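Local coordinates for periplasmic binding protein (Veillonella parvula, PDB 4MO9) that probably binds an iron chelate or a related metal-bearing solute in the periplasm and hands it to an ABC transporter for import, at residues 214-219 with 242-247; 201-206 with 235-240; 259-264 with 311-316; 251-256 with 300-305; 225-230 with 325-330. One frame throughout, in Å; residues are numbered along the deposited sequence.

Contact 1 (214-219 with 242-247); sequences FGNSFS and KKSSPI
Ser244 points its hydroxyl over one face of the Phe218 ring, with OG 3.5 Å from Phe218 CE2. Its OG lies anti to its own backbone N (chi1 -169°), which also brings the hydroxyl to the carbonyl of Ser217, the residue before Phe218. There OG donates to Ser217 O at 2.9 Å, approaching well to the front of that oxygen (C=O...OG angle 159°). Asn216 and Pro246 lie alongside each other and point the same way, with Asn216 OD1 3.2 Å from Pro246 CD. At the far end the Phe214 ring and Ile247 meet at a slant, CD2 to CG2 4.0 Å, beside Val252 of helix 249-255; Arg296 makes a cation-pi contact with the same ring.

The backbones run antiparallel, as the pairing of Asn216 with Pro246 and of Ser219 with Lys243 indicates. Ser217 N donates to Ser245 O at 2.9 Å, but from above the carbonyl plane, 61° out of it. Ser219 N reaches Lys243 O at 3.1 Å. Where the chains part, one water gives a hydrogen to Gly215 O (2.7 Å) and takes one from Ile247 N.

Most of the polar links therefore use main-chain atoms, with Ser244 adding one hydroxyl. Such chemistry implies that the two loops are matched mainly by backbone course, while hydrophobic side chains close the Phe214 end.

Contact 2 (201-206 with 235-240); sequences TVYLEV and VITKDA
Ile236 sets CG1 between its backbone N and carbonyl carbon (chi1 72°), and its chain then runs out extended, which spreads its two branches over strand 201-206. CG2 comes down on Thr201 CB at 3.6 Å, while CD1 reaches Tyr203 CB at 3.7 Å. A chi1 of 168° carries the Tyr203 ring to where its edge faces Thr237 CG2 and its OH can donate to Glu205 OE1 at 2.6 Å. That carboxylate also pairs with Arg296.

Beneath these groups, Ile236 N donates to Val202 O over 3.1 Å, nearly straight at 169°. The same oxygen accepts from a water, which takes a hydrogen from Leu204 N (2.9 Å) and gives one to Thr237 OG1 (2.7 Å), whose hydroxyl is also hydrogen-bonded to Phe218 O. Val202 O thus has two donors, and the water takes the N-H of Leu204 where direct pairing stops. Val202 and Val235 form the one parallel bridge, with Val202 CG1 4.3 Å from Val235 CG2 on the face covered by helix 224-230.

Directly after it the chain leaves the sheet through a type I turn, Val235 to Lys238. Strand 201-206, helix 224-230 and strand 234-235 make a beta-alpha-beta crossover to the sheet's edge, as expected of a Rossmann-like lobe of a periplasmic binding protein.

Contact 3 (259-264 with 311-316); sequences IIMIMG and YSAHHG
Ser312 and Ile262 mark the tight middle of this strand pair: Ser312 OG donates to Ile262 O at 2.6 Å, coming almost head-on to the carbonyl. A chi1 of 178° puts the hydroxyl where the next strand-to-strand bond might be expected; Ala313 N, buried here, has no partner. On one side of this point Tyr311 N bonds to Ile260 O in the carbonyl plane (2.9 Å), and Tyr311 O takes Ile262 N. On the opposite face of the sheet from Ser312, both selenomethionines bring SE toward Ala313 CB, that of Met261 at 4.2 Å, with Leu330 of helix 324-334 next to Met261.

The strands are parallel, with axes 35° apart, and the chain between them includes helix 282-295, which packs on Ile262 and Ser312. This is a beta-alpha-beta crossover in the five-stranded sheet of this lobe, joining its third and fourth strands in chain order.

Past Met263 the backbones stay bridged. Gly264 N donates to Ala313 O, and Gly264 O receives His315 N at 2.8 Å while also lying 3.7 Å above one face of the His314 ring. In the plane of that ring, Gly316 N donates to His314 ND1 at 2.9 Å. Were His314 an alanine, Gly316 N would probably lose its ND1 acceptor and Gly264 O the ring face it lies over, leaving the turn freer to shift. His315 is looser and partly exposed; its CB meets Gly264 O, and CB and ND1 brush Met263 CB. Its ND1 bonds Trp224, and its side chain lies about 9 Å from the bound trimethylamine oxide.

Contact 4 (251-256 with 300-305); sequences FVLEKN and SDLKAV
The flat amide of Asn256 meets Lys303 at its oxygen edge: Lys303 N donates to Asn256 OD1 at 2.8 Å, in the carbonyl plane and on a lone pair. Lys303 CB lies obliquely above the same amide, 3.1 Å from OD1 and 3.4 Å from ND2. A chi1 of -163° swings the amide of Asn256 away from the backbone N, and with phi positive (47°) the group reaches across from the end of its helix. A water also donates to OD1 (2.6 Å) and accepts from Ala304 N (2.8 Å), so one oxygen serves two N-H groups of the opening turn, the second through the water. Leu302, at the N-cap position, has no polar side-chain atom to do this. Replacing Asn256 by alanine is likely to cost Lys303 N its acceptor and leave the water, still held through Ala304 N, without its acceptor on the amide.

Leu302 instead packs at about a right angle to two side chains, CD1 on Val252 CG1 (4.0 Å) and CD2 on Leu253 CD2 (4.0 Å). Lys303 bends at chi3 (70°) back past Asn256 O, and its NZ forms a salt bridge with Asp258.

The contact thus ties the C-terminal end of helix 249-255 to the start of helix 303-306, with Leu302 and Ala304 both resting on Ile260 of strand 259-263.

Contact 5 (225-230 with 325-330); sequences GALATM and AVFEYL
Leu330 N bonds to Val326 O at 2.9 Å, an ordinary helical bond one turn long that presents both side chains on the same flank, facing Leu227. No hydrogen bond crosses between the two helices, and the contact is apolar throughout.

Leu227 is the wedge. Its CB touches Leu330 CD1 at 3.5 Å, and that methyl also leans on the backbone at Ala228. The two branches of Leu227 then divide the work: CD1 meets Val326 CG1 at 4.0 Å, with the two side chains about perpendicular, while CD2 passes over a face of the Phe327 ring. The latter is a CH-pi contact by its geometry, with CD2 4.1 Å from the ring centroid and 29° off the normal.

Met230, a selenomethionine, comes to a different part of the same ring. A bend at chi3 (53°) swings CE to the ring edge, near its plane and 3.9 Å from Phe327 CE2. Its SE lies obliquely at 5.4 Å from the centroid, a Met-aromatic contact. Phe327 is thus touched on a face by Leu227 and at the rim by Met230, and it also packs on Tyr181 and Val185 of helix 171-194.

The axes pass 9.4 Å apart and cross at -58°, with the closest CA pair Ala228 and Leu330. Both helices lie on one face of the five-stranded sheet of this lobe, Ala228 against Leu204 and Val235, Leu330 against Met261. Helices side by side over a largely parallel sheet form one layer of an alpha/beta sandwich, the build of lobes in TroA-like binding proteins.

In the fold
From the N terminus, 201-206, 214-219 and 225-230 open contacts 2, 1 and 5 in turn. Contact 2 closes first at 235-240, contact 1 next at 242-247, so their loops cross; contact 5, still open, crosses both. Then 251-256 opens contact 4 and 259-264 opens contact 3; they close in that order at 300-305 and 311-316, crossing each other within the span of contact 5, which closes last at 325-330. Contacts 2 and 3 share the five-stranded sheet through neighbouring strands 201-206 and 259-263. Contact 1 ties together loops that follow two of its strands, contact 5 joins helices on one face, and contact 4 joins helix ends on the other.

Contact 1 (214-219 with 242-247)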
# COMPACT_ATOMS: atom_id res chain seq x y z
N PHE A 214 -21.88 5.15 1.71
CA PHE A 214 -20.68 5.13 2.55
C PHE A 214 -19.78 3.96 2.21
O PHE A 214 -20.24 2.83 2.05
CB PHE A 214 -21.04 5.10 4.03
CG PHE A 214 -21.35 6.46 4.61
CD1 PHE A 214 -22.15 7.36 3.92
CD2 PHE A 214 -20.85 6.83 5.85
CE1 PHE A 214 -22.45 8.61 4.45
CE2 PHE A 214 -21.13 8.08 6.39
CZ PHE A 214 -21.93 8.97 5.69
N GLY A 215 -18.48 4.23 2.09
CA GLY A 215 -17.52 3.17 1.92
C GLY A 215 -17.14 2.62 3.28
O GLY A 215 -17.72 3.03 4.30
N ASN A 216 -16.18 1.71 3.31
CA ASN A 216 -15.73 1.13 4.57
C ASN A 216 -15.00 2.13 5.46
O ASN A 216 -14.22 2.95 4.97
CB ASN A 216 -14.79 -0.07 4.32
CG ASN A 216 -15.52 -1.27 3.75
OD1 ASN A 216 -16.72 -1.46 3.99
ND2 ASN A 216 -14.81 -2.09 3.01
N SER A 217 -15.26 2.05 6.77
CA SER A 217 -14.45 2.79 7.74
C SER A 217 -13.58 1.77 8.45
O SER A 217 -13.43 0.64 7.96
CB SER A 217 -15.30 3.55 8.74
OG SER A 217 -14.50 4.45 9.49
N PHE A 218 -12.98 2.14 9.57
CA PHE A 218 -11.95 1.30 10.18
C PHE A 218 -11.99 1.26 11.71
O PHE A 218 -12.43 2.22 12.35
CB PHE A 218 -10.56 1.79 9.74
CG PHE A 218 -10.34 1.73 8.25
CD1 PHE A 218 -10.70 2.80 7.43
CD2 PHE A 218 -9.77 0.61 7.66
CE1 PHE A 218 -10.49 2.75 6.06
CE2 PHE A 218 -9.55 0.55 6.29
CZ PHE A 218 -9.92 1.63 5.48
N SER A 219 -11.51 0.16 12.30
CA SER A 219 -11.25 0.10 13.74
C SER A 219 -9.96 0.88 13.98
O SER A 219 -9.36 1.39 13.04
CB SER A 219 -11.01 -1.33 14.18
OG SER A 219 -9.75 -1.77 13.71
N LYS A 242 -15.40 -3.31 13.81
CA LYS A 242 -14.51 -4.38 14.25
C LYS A 242 -13.20 -4.41 13.46
O LYS A 242 -12.11 -4.50 14.05
CB LYS A 242 -15.21 -5.75 14.18
CG LYS A 242 -15.85 -6.07 12.83
CD LYS A 242 -15.99 -7.58 12.64
CE LYS A 242 -14.65 -8.27 12.83
NZ LYS A 242 -14.67 -9.68 12.35
N LYS A 243 -13.31 -4.33 12.14
CA LYS A 243 -12.15 -4.39 11.25
C LYS A 243 -12.25 -3.31 10.18
O LYS A 243 -11.65 -2.23 10.31
CB LYS A 243 -12.07 -5.77 10.59
CG LYS A 243 -10.81 -6.01 9.78
CD LYS A 243 -10.86 -7.36 9.06
CE LYS A 243 -9.61 -8.18 9.34
NZ LYS A 243 -9.34 -9.20 8.28
N SER A 244 -13.02 -3.58 9.13
CA SER A 244 -13.32 -2.58 8.11
C SER A 244 -14.70 -2.83 7.51
O SER A 244 -14.90 -3.78 6.75
CB SER A 244 -12.26 -2.57 7.01
OG SER A 244 -12.43 -1.44 6.17
N SER A 245 -15.65 -1.96 7.85
CA SER A 245 -17.01 -2.06 7.37
C SER A 245 -17.59 -0.66 7.44
O SER A 245 -17.02 0.21 8.12
CB SER A 245 -17.82 -3.01 8.26
OG SER A 245 -17.88 -2.51 9.58
N PRO A 246 -18.69 -0.40 6.74
CA PRO A 246 -19.13 0.99 6.78
C PRO A 246 -19.85 1.36 8.07
O PRO A 246 -20.46 0.50 8.72
CB PRO A 246 -20.06 1.12 5.56
CG PRO A 246 -20.49 -0.28 5.26
CD PRO A 246 -19.40 -1.20 5.72
N ILE A 247 -19.75 2.63 8.45
CA ILE A 247 -20.39 3.16 9.66
C ILE A 247 -21.77 3.71 9.29
O ILE A 247 -22.04 3.99 8.12
CB ILE A 247 -19.51 4.29 10.27
CG1 ILE A 247 -19.91 4.58 11.72
CG2 ILE A 247 -19.58 5.55 9.43
CD1 ILE A 247 -20.02 3.35 12.58
O HOH W 1 -18.23 4.34 6.62

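Contact 2 (201-206 with 235-240)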
# COMPACT_ATOMS: atom_id res chain seq x y z
N THR A 201 -9.53 14.09 16.57
CA THR A 201 -10.45 13.02 16.21
C THR A 201 -10.54 12.97 14.70
O THR A 201 -10.56 14.01 14.03
CB THR A 201 -11.85 13.24 16.82
OG1 THR A 201 -12.31 14.57 16.52
CG2 THR A 201 -11.82 13.05 18.34
N VAL A 202 -10.58 11.76 14.14
CA VAL A 202 -10.61 11.62 12.69
C VAL A 202 -11.64 10.58 12.23
O VAL A 202 -11.76 9.50 12.81
CB VAL A 202 -9.20 11.29 12.13
CG1 VAL A 202 -8.64 10.03 12.76
CG2 VAL A 202 -9.23 11.16 10.62
N TYR A 203 -12.40 10.93 11.19
CA TYR A 203 -13.26 9.95 10.52
C TYR A 203 -12.58 9.52 9.22
O TYR A 203 -12.21 10.36 8.40
CB TYR A 203 -14.66 10.51 10.25
CG TYR A 203 -15.46 9.63 9.31
CD1 TYR A 203 -15.66 8.29 9.60
CD2 TYR A 203 -15.98 10.13 8.13
CE1 TYR A 203 -16.36 7.46 8.74
CE2 TYR A 203 -16.68 9.31 7.26
CZ TYR A 203 -16.87 7.98 7.57
OH TYR A 203 -17.58 7.15 6.72
N LEU A 204 -12.42 8.21 9.05
CA LEU A 204 -11.69 7.65 7.91
C LEU A 204 -12.66 6.87 7.03
O LEU A 204 -13.45 6.07 7.53
CB LEU A 204 -10.59 6.70 8.38
CG LEU A 204 -9.52 7.21 9.35
CD1 LEU A 204 -8.70 6.03 9.90
CD2 LEU A 204 -8.60 8.18 8.65
N GLU A 205 -12.60 7.08 5.72
CA GLU A 205 -13.50 6.33 4.83
C GLU A 205 -12.84 6.07 3.49
O GLU A 205 -12.20 6.97 2.93
CB GLU A 205 -14.83 7.07 4.62
CG GLU A 205 -15.85 6.25 3.80
CD GLU A 205 -17.08 7.05 3.37
OE1 GLU A 205 -17.61 7.86 4.17
OE2 GLU A 205 -17.55 6.85 2.22
N VAL A 206 -12.97 4.83 3.00
CA VAL A 206 -12.58 4.51 1.63
C VAL A 206 -13.67 5.08 0.72
O VAL A 206 -14.84 4.67 0.81
CB VAL A 206 -12.45 2.99 1.40
CG1 VAL A 206 -11.79 2.72 0.05
CG2 VAL A 206 -11.61 2.37 2.51
N VAL A 235 -9.13 7.75 16.33
CA VAL A 235 -10.04 7.23 15.31
C VAL A 235 -11.47 7.09 15.85
O VAL A 235 -11.75 6.20 16.66
CB VAL A 235 -9.54 5.88 14.76
CG1 VAL A 235 -10.46 5.35 13.69
CG2 VAL A 235 -8.11 6.02 14.22
N ILE A 236 -12.39 7.94 15.40
CA ILE A 236 -13.73 7.99 16.02
C ILE A 236 -14.50 6.67 15.92
O ILE A 236 -15.42 6.41 16.70
CB ILE A 236 -14.62 9.15 15.47
CG1 ILE A 236 -15.08 8.87 14.03
CG2 ILE A 236 -13.91 10.50 15.59
CD1 ILE A 236 -16.20 9.82 13.55
N THR A 237 -14.13 5.84 14.95
CA THR A 237 -14.80 4.56 14.71
C THR A 237 -14.13 3.38 15.41
O THR A 237 -14.60 2.25 15.28
CB THR A 237 -14.89 4.25 13.20
OG1 THR A 237 -13.63 4.54 12.58
CG2 THR A 237 -15.98 5.08 12.52
N LYS A 238 -13.04 3.63 16.14
CA LYS A 238 -12.23 2.56 16.75
C LYS A 238 -13.01 1.52 17.57
O LYS A 238 -12.62 0.35 17.61
CB LYS A 238 -11.08 3.15 17.59
CG LYS A 238 -11.52 3.80 18.90
CD LYS A 238 -10.43 4.72 19.46
CE LYS A 238 -10.93 5.42 20.72
NZ LYS A 238 -10.15 6.65 21.06
N ASP A 239 -14.11 1.93 18.21
CA ASP A 239 -14.91 1.02 19.03
C ASP A 239 -16.13 0.44 18.31
O ASP A 239 -16.64 -0.61 18.72
CB ASP A 239 -15.38 1.73 20.31
CG ASP A 239 -14.27 1.94 21.31
OD1 ASP A 239 -13.38 1.07 21.42
OD2 ASP A 239 -14.29 2.99 21.99
N ALA A 240 -16.58 1.10 17.26
CA ALA A 240 -17.84 0.73 16.60
C ALA A 240 -17.66 -0.19 15.39
O ALA A 240 -18.57 -0.93 15.03
CB ALA A 240 -18.62 1.99 16.21
O HOH W 2 -12.80 6.90 11.62

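Contact 3 (259-264 with 311-316)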
# COMPACT_ATOMS: atom_id res chain seq x y z
N ILE A 259 -11.23 16.03 11.94
CA ILE A 259 -10.65 15.80 10.62
C ILE A 259 -11.42 14.68 9.91
O ILE A 259 -11.90 13.74 10.55
CB ILE A 259 -9.14 15.42 10.77
CG1 ILE A 259 -8.36 16.62 11.34
CG2 ILE A 259 -8.53 14.94 9.45
CD1 ILE A 259 -6.94 16.27 11.79
N ILE A 260 -11.60 14.81 8.59
CA ILE A 260 -12.19 13.76 7.76
C ILE A 260 -11.16 13.44 6.68
O ILE A 260 -10.57 14.35 6.09
CB ILE A 260 -13.51 14.24 7.08
CG1 ILE A 260 -14.65 14.36 8.10
CG2 ILE A 260 -13.93 13.27 5.97
CD1 ILE A 260 -15.94 15.03 7.53
N MSE A 261 -10.93 12.16 6.42
CA MSE A 261 -10.07 11.78 5.31
C MSE A 261 -10.77 10.71 4.48
O MSE A 261 -11.14 9.65 5.01
CB MSE A 261 -8.71 11.27 5.82
CG MSE A 261 -7.66 11.20 4.72
SE MSE A 261 -5.94 10.53 5.37
CE MSE A 261 -5.77 11.79 6.86
N ILE A 262 -10.98 11.01 3.19
CA ILE A 262 -11.64 10.09 2.27
C ILE A 262 -10.60 9.47 1.33
O ILE A 262 -9.95 10.20 0.58
CB ILE A 262 -12.68 10.82 1.39
CG1 ILE A 262 -13.65 11.64 2.25
CG2 ILE A 262 -13.42 9.82 0.50
CD1 ILE A 262 -14.54 10.80 3.15
N MSE A 263 -10.45 8.15 1.35
CA MSE A 263 -9.40 7.53 0.54
C MSE A 263 -9.79 7.45 -0.95
O MSE A 263 -10.94 7.11 -1.29
CB MSE A 263 -9.02 6.15 1.10
CG MSE A 263 -8.74 6.15 2.61
SE MSE A 263 -7.49 7.53 3.20
CE MSE A 263 -7.94 7.41 5.09
N GLY A 264 -8.85 7.79 -1.83
CA GLY A 264 -9.09 7.75 -3.25
C GLY A 264 -8.25 6.70 -3.96
O GLY A 264 -7.25 6.22 -3.42
N TYR A 311 -9.43 15.82 3.89
CA TYR A 311 -8.23 15.37 3.20
C TYR A 311 -8.50 14.09 2.43
O TYR A 311 -9.56 13.49 2.56
CB TYR A 311 -7.12 15.09 4.22
CG TYR A 311 -6.73 16.29 5.03
CD1 TYR A 311 -7.47 16.67 6.15
CD2 TYR A 311 -5.65 17.07 4.67
CE1 TYR A 311 -7.13 17.79 6.89
CE2 TYR A 311 -5.30 18.20 5.41
CZ TYR A 311 -6.04 18.55 6.51
OH TYR A 311 -5.69 19.66 7.25
N SER A 312 -7.52 13.66 1.64
CA SER A 312 -7.62 12.41 0.90
C SER A 312 -6.22 11.87 0.62
O SER A 312 -5.33 12.64 0.26
CB SER A 312 -8.37 12.64 -0.43
OG SER A 312 -8.44 11.43 -1.18
N ALA A 313 -6.02 10.57 0.82
CA ALA A 313 -4.77 9.91 0.48
C ALA A 313 -5.10 8.68 -0.35
O ALA A 313 -6.22 8.16 -0.25
CB ALA A 313 -4.02 9.51 1.74
N HIS A 314 -4.16 8.23 -1.17
CA HIS A 314 -4.40 7.11 -2.08
C HIS A 314 -4.45 5.77 -1.33
O HIS A 314 -3.51 5.41 -0.62
CB HIS A 314 -3.29 7.07 -3.15
CG HIS A 314 -3.61 6.17 -4.32
ND1 HIS A 314 -3.68 4.80 -4.20
CD2 HIS A 314 -3.87 6.45 -5.62
CE1 HIS A 314 -3.98 4.27 -5.37
NE2 HIS A 314 -4.10 5.25 -6.25
N HIS A 315 -5.55 5.04 -1.52
CA HIS A 315 -5.85 3.77 -0.83
C HIS A 315 -4.80 2.68 -1.07
O HIS A 315 -4.67 1.75 -0.27
CB HIS A 315 -7.23 3.29 -1.29
CG HIS A 315 -7.83 2.22 -0.42
ND1 HIS A 315 -7.75 2.22 0.95
CD2 HIS A 315 -8.57 1.13 -0.75
CE1 HIS A 315 -8.39 1.17 1.44
NE2 HIS A 315 -8.90 0.49 0.43
N GLY A 316 -4.06 2.79 -2.17
CA GLY A 316 -3.12 1.74 -2.55
C GLY A 316 -1.69 2.00 -2.10
O GLY A 316 -0.77 1.26 -2.45

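Contact 4 (251-256 with 300-305)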
# COMPACT_ATOMS: atom_id res chain seq x y z
N PHE A 251 -23.65 8.43 12.88
CA PHE A 251 -22.49 8.36 13.77
C PHE A 251 -21.56 9.55 13.51
O PHE A 251 -21.09 10.19 14.46
CB PHE A 251 -21.76 7.03 13.54
CG PHE A 251 -20.67 6.74 14.53
CD1 PHE A 251 -19.34 7.03 14.24
CD2 PHE A 251 -20.96 6.12 15.74
CE1 PHE A 251 -18.33 6.74 15.15
CE2 PHE A 251 -19.95 5.82 16.65
CZ PHE A 251 -18.64 6.13 16.36
N VAL A 252 -21.30 9.85 12.24
CA VAL A 252 -20.38 10.93 11.89
C VAL A 252 -20.91 12.30 12.32
O VAL A 252 -20.15 13.12 12.85
CB VAL A 252 -20.02 10.92 10.38
CG1 VAL A 252 -19.12 12.09 10.04
CG2 VAL A 252 -19.31 9.61 10.00
N LEU A 253 -22.20 12.55 12.10
CA LEU A 253 -22.81 13.81 12.51
C LEU A 253 -22.70 14.03 14.03
O LEU A 253 -22.41 15.14 14.48
CB LEU A 253 -24.27 13.87 12.06
CG LEU A 253 -24.54 13.70 10.56
CD1 LEU A 253 -26.03 13.76 10.23
CD2 LEU A 253 -23.79 14.75 9.76
N GLU A 254 -22.92 12.96 14.80
CA GLU A 254 -22.90 13.05 16.26
C GLU A 254 -21.49 13.26 16.80
O GLU A 254 -21.28 14.03 17.74
CB GLU A 254 -23.51 11.79 16.87
CG GLU A 254 -24.98 11.57 16.50
CD GLU A 254 -25.49 10.20 16.94
OE1 GLU A 254 -24.71 9.22 16.89
OE2 GLU A 254 -26.68 10.12 17.32
N LYS A 255 -20.52 12.56 16.21
CA LYS A 255 -19.14 12.68 16.65
C LYS A 255 -18.51 14.01 16.25
O LYS A 255 -17.67 14.54 16.97
CB LYS A 255 -18.29 11.52 16.11
CG LYS A 255 -18.53 10.20 16.80
CD LYS A 255 -18.35 10.33 18.31
CE LYS A 255 -18.34 8.97 18.99
NZ LYS A 255 -19.62 8.25 18.78
N ASN A 256 -18.93 14.54 15.10
CA ASN A 256 -18.40 15.81 14.58
C ASN A 256 -16.88 15.85 14.65
O ASN A 256 -16.30 16.62 15.40
CB ASN A 256 -19.00 16.99 15.35
CG ASN A 256 -18.84 18.31 14.62
OD1 ASN A 256 -18.64 18.35 13.40
ND2 ASN A 256 -18.94 19.41 15.36
N SER A 300 -22.30 19.68 5.37
CA SER A 300 -22.02 21.10 5.18
C SER A 300 -21.78 21.79 6.51
O SER A 300 -21.05 22.78 6.59
CB SER A 300 -23.20 21.79 4.47
OG SER A 300 -22.89 22.09 3.12
N ASP A 301 -22.43 21.26 7.55
CA ASP A 301 -22.41 21.84 8.88
C ASP A 301 -21.38 21.16 9.78
O ASP A 301 -21.27 21.49 10.96
CB ASP A 301 -23.79 21.72 9.53
CG ASP A 301 -24.86 22.49 8.78
OD1 ASP A 301 -24.58 23.62 8.32
OD2 ASP A 301 -25.98 21.96 8.65
N LEU A 302 -20.66 20.19 9.23
CA LEU A 302 -19.64 19.48 10.00
C LEU A 302 -18.45 20.38 10.31
O LEU A 302 -17.96 21.11 9.43
CB LEU A 302 -19.16 18.22 9.27
CG LEU A 302 -20.08 17.00 9.33
CD1 LEU A 302 -19.51 15.82 8.55
CD2 LEU A 302 -20.35 16.61 10.77
N LYS A 303 -17.98 20.32 11.55
CA LYS A 303 -16.78 21.03 11.98
C LYS A 303 -15.62 20.78 11.00
O LYS A 303 -14.91 21.72 10.64
CB LYS A 303 -16.42 20.58 13.39
CG LYS A 303 -15.15 21.19 13.96
CD LYS A 303 -14.98 20.84 15.44
CE LYS A 303 -14.66 19.37 15.64
NZ LYS A 303 -14.35 19.06 17.06
N ALA A 304 -15.44 19.54 10.56
CA ALA A 304 -14.35 19.22 9.64
C ALA A 304 -14.49 19.94 8.29
O ALA A 304 -13.48 20.34 7.69
CB ALA A 304 -14.21 17.72 9.45
N VAL A 305 -15.72 20.09 7.81
CA VAL A 305 -15.95 20.73 6.52
C VAL A 305 -15.79 22.24 6.65
O VAL A 305 -15.07 22.87 5.85
CB VAL A 305 -17.33 20.35 5.94
CG1 VAL A 305 -17.63 21.17 4.70
CG2 VAL A 305 -17.36 18.86 5.60
O HOH W 3 -16.91 17.41 11.63

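Contact 5 (225-230 with 325-330)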
# COMPACT_ATOMS: atom_id res chain seq x y z
N GLY A 225 -6.94 2.58 9.91
CA GLY A 225 -7.20 2.88 11.31
C GLY A 225 -5.98 2.65 12.17
O GLY A 225 -5.73 3.39 13.13
N ALA A 226 -5.21 1.60 11.86
CA ALA A 226 -3.98 1.34 12.60
C ALA A 226 -2.95 2.44 12.33
O ALA A 226 -2.28 2.92 13.24
CB ALA A 226 -3.41 -0.03 12.25
N LEU A 227 -2.81 2.81 11.06
CA LEU A 227 -1.86 3.84 10.67
C LEU A 227 -2.21 5.19 11.29
O LEU A 227 -1.33 5.91 11.78
CB LEU A 227 -1.82 3.98 9.15
CG LEU A 227 -1.25 2.77 8.39
CD1 LEU A 227 -1.49 2.95 6.89
CD2 LEU A 227 0.23 2.63 8.67
N ALA A 228 -3.49 5.54 11.29
CA ALA A 228 -3.91 6.82 11.88
C ALA A 228 -3.62 6.86 13.38
O ALA A 228 -3.17 7.88 13.91
CB ALA A 228 -5.39 7.06 11.62
N THR A 229 -3.87 5.75 14.06
CA THR A 229 -3.54 5.64 15.48
C THR A 229 -2.04 5.80 15.75
O THR A 229 -1.64 6.51 16.67
CB THR A 229 -4.04 4.30 16.04
OG1 THR A 229 -5.48 4.28 15.96
CG2 THR A 229 -3.62 4.13 17.49
N MSE A 230 -1.20 5.15 14.94
CA MSE A 230 0.24 5.25 15.12
C MSE A 230 0.75 6.66 14.87
O MSE A 230 1.78 7.07 15.43
CB MSE A 230 0.97 4.28 14.18
CG MSE A 230 0.58 2.83 14.38
SE MSE A 230 1.73 1.64 13.31
CE MSE A 230 3.43 2.33 13.96
N ALA A 325 5.63 7.39 3.01
CA ALA A 325 4.92 8.62 2.63
C ALA A 325 3.55 8.72 3.31
O ALA A 325 3.06 9.83 3.57
CB ALA A 325 4.76 8.70 1.12
N VAL A 326 2.92 7.58 3.57
CA VAL A 326 1.61 7.58 4.23
C VAL A 326 1.78 7.94 5.71
O VAL A 326 0.99 8.71 6.26
CB VAL A 326 0.92 6.22 4.12
CG1 VAL A 326 -0.41 6.25 4.86
CG2 VAL A 326 0.68 5.87 2.66
N PHE A 327 2.80 7.37 6.34
CA PHE A 327 3.12 7.71 7.73
C PHE A 327 3.32 9.21 7.86
O PHE A 327 2.78 9.85 8.77
CB PHE A 327 4.39 6.97 8.21
CG PHE A 327 4.16 5.55 8.67
CD1 PHE A 327 4.16 4.50 7.75
CD2 PHE A 327 3.99 5.26 10.02
CE1 PHE A 327 3.97 3.18 8.17
CE2 PHE A 327 3.81 3.93 10.46
CZ PHE A 327 3.80 2.89 9.52
N GLU A 328 4.08 9.79 6.93
CA GLU A 328 4.33 11.23 6.93
C GLU A 328 3.07 12.05 6.67
O GLU A 328 2.82 13.05 7.35
CB GLU A 328 5.39 11.58 5.88
CG GLU A 328 6.79 11.06 6.20
CD GLU A 328 7.81 11.56 5.19
OE1 GLU A 328 7.43 11.75 4.01
OE2 GLU A 328 8.98 11.78 5.57
N TYR A 329 2.26 11.61 5.71
CA TYR A 329 1.02 12.35 5.38
C TYR A 329 0.05 12.38 6.55
O TYR A 329 -0.56 13.41 6.83
CB TYR A 329 0.33 11.72 4.17
CG TYR A 329 -0.86 12.52 3.70
CD1 TYR A 329 -2.16 12.05 3.86
CD2 TYR A 329 -0.68 13.75 3.09
CE1 TYR A 329 -3.25 12.80 3.42
CE2 TYR A 329 -1.77 14.51 2.65
CZ TYR A 329 -3.05 14.03 2.82
OH TYR A 329 -4.12 14.78 2.37
N LEU A 330 -0.10 11.26 7.24
CA LEU A 330 -1.04 11.21 8.36
C LEU A 330 -0.55 12.09 9.51
O LEU A 330 -1.32 12.87 10.05
CB LEU A 330 -1.24 9.77 8.84
CG LEU A 330 -2.02 8.84 7.90
CD1 LEU A 330 -1.88 7.40 8.38
CD2 LEU A 330 -3.49 9.25 7.84